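Local coordinates for Poly(A) RNA polymerase protein 2 (Saccharomyces cerevisiae, PDB 3NYB) that acts as the nucleotidyltransferase subunit of the TRAMP RNA surveillance complex and probably adds adenylates to the 3' ends of RNAs, at residues L154-G159 with F196-P201. The protein carries 1 engineered substitution. Sequence-based numbering, arbitrary orientation.
Sequences LDDTPG and FLHMHP
Thr157 and His198 make the nearest backbone approach, 7.7 Å from CA to CA, where the turn after helix 145-155 passes the end of helix 186-198. Across this distance the side chains of Asp156 and Thr157 meet those of Leu197 and His198. The ring of His198 reaches the turn with its CE1 corner. This carbon lies 3.2 Å from the backbone O of Asp156, which sits at the ring edge, in the ring plane. Thr157 OG1 is 3.5 Å from the same CE1 and approaches the ring obliquely. That hydroxyl is hydrogen-bonded to the backbone O of Trp153, four residues earlier. The Asp156 side chain crosses that of His198 at about a right angle, with OD2 3.4 Å from NE2 and the carboxylate and ring planes 33° apart.

The contact lies among the helices that follow the mixed five-stranded sheet in the chain, probably in the central domain that accompanies the catalytic palm in this polymerase family. It joins a helix-to-helix turn, which leads through Gly159 at the N-cap into helix 160-173, to the C-terminal end of helix 186-198. Thr157 CG2 is turned anti to its backbone N and meets Leu197 CD2 at 3.4 Å. The same methyl of Leu197 lies 3.9 Å from Pro158 O and 4.0 Å from Gly159 C. Leu197 also packs on Leu163 of helix 160-173. Gly159 has phi 108° and psi -17°; a side chain at these angles would collide with the carbonyl O of Pro158, and it would point toward Leu197. With an alanine at His198, Asp156 O, its OD2 and Thr157 OG1 would probably lose the ring they approach, leaving a gap between turn and helix. Beyond the contact, His198 touches Pro243, while Phe196 and Met199 pack on Phe78 and Tyr48 of the Protein AIR2 chain.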
loop_
_atom_site.group_PDB
_atom_site.type_symbol
_atom_site.label_atom_id
_atom_site.label_comp_id
_atom_site.label_asym_id
_atom_site.label_seq_id
_atom_site.Cartn_x
_atom_site.Cartn_y
_atom_site.Cartn_z
ATOM N N LEU A 154 11.242 -6.161 1.491
ATOM C CA LEU A 154 11.608 -4.995 2.285
ATOM C C LEU A 154 13.108 -4.837 2.392
ATOM O O LEU A 154 13.608 -3.744 2.627
ATOM C CB LEU A 154 11.002 -5.078 3.679
ATOM C CG LEU A 154 9.497 -4.806 3.733
ATOM C CD1 LEU A 154 8.920 -5.051 5.129
ATOM C CD2 LEU A 154 9.201 -3.387 3.261
ATOM N N ASP A 155 13.824 -5.936 2.219
ATOM C CA ASP A 155 15.277 -5.892 2.218
ATOM C C ASP A 155 15.851 -5.332 0.913
ATOM O O ASP A 155 16.695 -4.438 0.935
ATOM C CB ASP A 155 15.837 -7.281 2.493
ATOM C CG ASP A 155 15.526 -7.759 3.891
ATOM O OD1 ASP A 155 15.459 -8.991 4.092
ATOM O OD2 ASP A 155 15.346 -6.903 4.784
ATOM N N ASP A 156 15.392 -5.847 -0.222
ATOM C CA ASP A 156 15.969 -5.442 -1.499
ATOM C C ASP A 156 15.176 -4.361 -2.235
ATOM O O ASP A 156 15.221 -4.290 -3.465
ATOM C CB ASP A 156 16.229 -6.660 -2.406
ATOM C CG ASP A 156 14.958 -7.395 -2.795
ATOM O OD1 ASP A 156 14.847 -8.598 -2.477
ATOM O OD2 ASP A 156 14.078 -6.778 -3.427
ATOM N N THR A 157 14.481 -3.503 -1.489
ATOM C CA THR A 157 13.635 -2.485 -2.112
ATOM C C THR A 157 13.588 -1.166 -1.355
ATOM O O THR A 157 12.689 -0.941 -0.555
ATOM C CB THR A 157 12.182 -2.978 -2.261
ATOM O OG1 THR A 157 12.172 -4.250 -2.917
ATOM C CG2 THR A 157 11.365 -1.990 -3.063
ATOM N N PRO A 158 14.545 -0.271 -1.619
ATOM C CA PRO A 158 14.470 1.040 -0.965
ATOM C C PRO A 158 13.230 1.824 -1.403
ATOM O O PRO A 158 12.979 1.981 -2.598
ATOM C CB PRO A 158 15.751 1.736 -1.434
ATOM C CG PRO A 158 16.678 0.612 -1.817
ATOM C CD PRO A 158 15.780 -0.436 -2.402
ATOM N N GLY A 159 12.454 2.298 -0.437
ATOM C CA GLY A 159 11.291 3.107 -0.737
ATOM C C GLY A 159 9.995 2.367 -0.508
ATOM O O GLY A 159 8.923 2.976 -0.405
ATOM N N PHE A 196 5.613 -2.105 -9.088
ATOM C CA PHE A 196 5.863 -0.793 -9.671
ATOM C C PHE A 196 7.314 -0.333 -9.500
ATOM O O PHE A 196 7.994 -0.010 -10.475
ATOM C CB PHE A 196 4.887 0.223 -9.086
ATOM C CG PHE A 196 5.350 1.649 -9.181
ATOM C CD1 PHE A 196 5.215 2.362 -10.363
ATOM C CD2 PHE A 196 5.891 2.291 -8.071
ATOM C CE1 PHE A 196 5.625 3.687 -10.440
ATOM C CE2 PHE A 196 6.299 3.612 -8.145
ATOM C CZ PHE A 196 6.168 4.312 -9.335
ATOM N N LEU A 197 7.791 -0.314 -8.265
ATOM C CA LEU A 197 9.172 0.071 -7.988
ATOM C C LEU A 197 10.164 -0.734 -8.819
ATOM O O LEU A 197 11.020 -0.170 -9.495
ATOM C CB LEU A 197 9.483 -0.095 -6.492
ATOM C CG LEU A 197 9.572 1.133 -5.572
ATOM C CD1 LEU A 197 8.496 2.168 -5.849
ATOM C CD2 LEU A 197 9.557 0.726 -4.097
ATOM N N HIS A 198 10.039 -2.056 -8.778
ATOM C CA HIS A 198 11.057 -2.927 -9.351
ATOM C C HIS A 198 11.104 -2.948 -10.868
ATOM O O HIS A 198 12.117 -3.338 -11.447
ATOM C CB HIS A 198 10.954 -4.343 -8.793
ATOM C CG HIS A 198 12.019 -4.674 -7.805
ATOM N ND1 HIS A 198 12.582 -3.723 -6.969
ATOM C CD2 HIS A 198 12.642 -5.837 -7.505
ATOM C CE1 HIS A 198 13.493 -4.288 -6.209
ATOM N NE2 HIS A 198 13.550 -5.579 -6.511
ATOM N N MET A 199 10.027 -2.527 -11.520
ATOM C CA MET A 199 10.056 -2.480 -12.976
ATOM C C MET A 199 9.805 -1.091 -13.558
ATOM O O MET A 199 9.160 -0.941 -14.590
ATOM C CB MET A 199 9.109 -3.514 -13.577
ATOM C CG MET A 199 7.706 -3.461 -13.071
ATOM S SD MET A 199 6.738 -4.740 -13.876
ATOM C CE MET A 199 6.778 -4.148 -15.564
ATOM N N HIS A 200 10.334 -0.078 -12.895
ATOM C CA HIS A 200 10.214 1.288 -13.368
ATOM C C HIS A 200 11.475 1.615 -14.155
ATOM O O HIS A 200 12.582 1.405 -13.660
ATOM C CB HIS A 200 10.056 2.223 -12.171
ATOM C CG HIS A 200 10.008 3.673 -12.526
ATOM N ND1 HIS A 200 11.104 4.365 -12.996
ATOM C CD2 HIS A 200 9.003 4.578 -12.443
ATOM C CE1 HIS A 200 10.773 5.626 -13.205
ATOM N NE2 HIS A 200 9.502 5.782 -12.874
ATOM N N PRO A 201 11.308 2.120 -15.388
ATOM C CA PRO A 201 12.389 2.387 -16.349
ATOM C C PRO A 201 13.661 2.955 -15.706
ATOM O O PRO A 201 14.765 2.513 -16.023
ATOM C CB PRO A 201 11.763 3.416 -17.286
ATOM C CG PRO A 201 10.310 3.076 -17.276
ATOM C CD PRO A 201 9.995 2.549 -15.901
#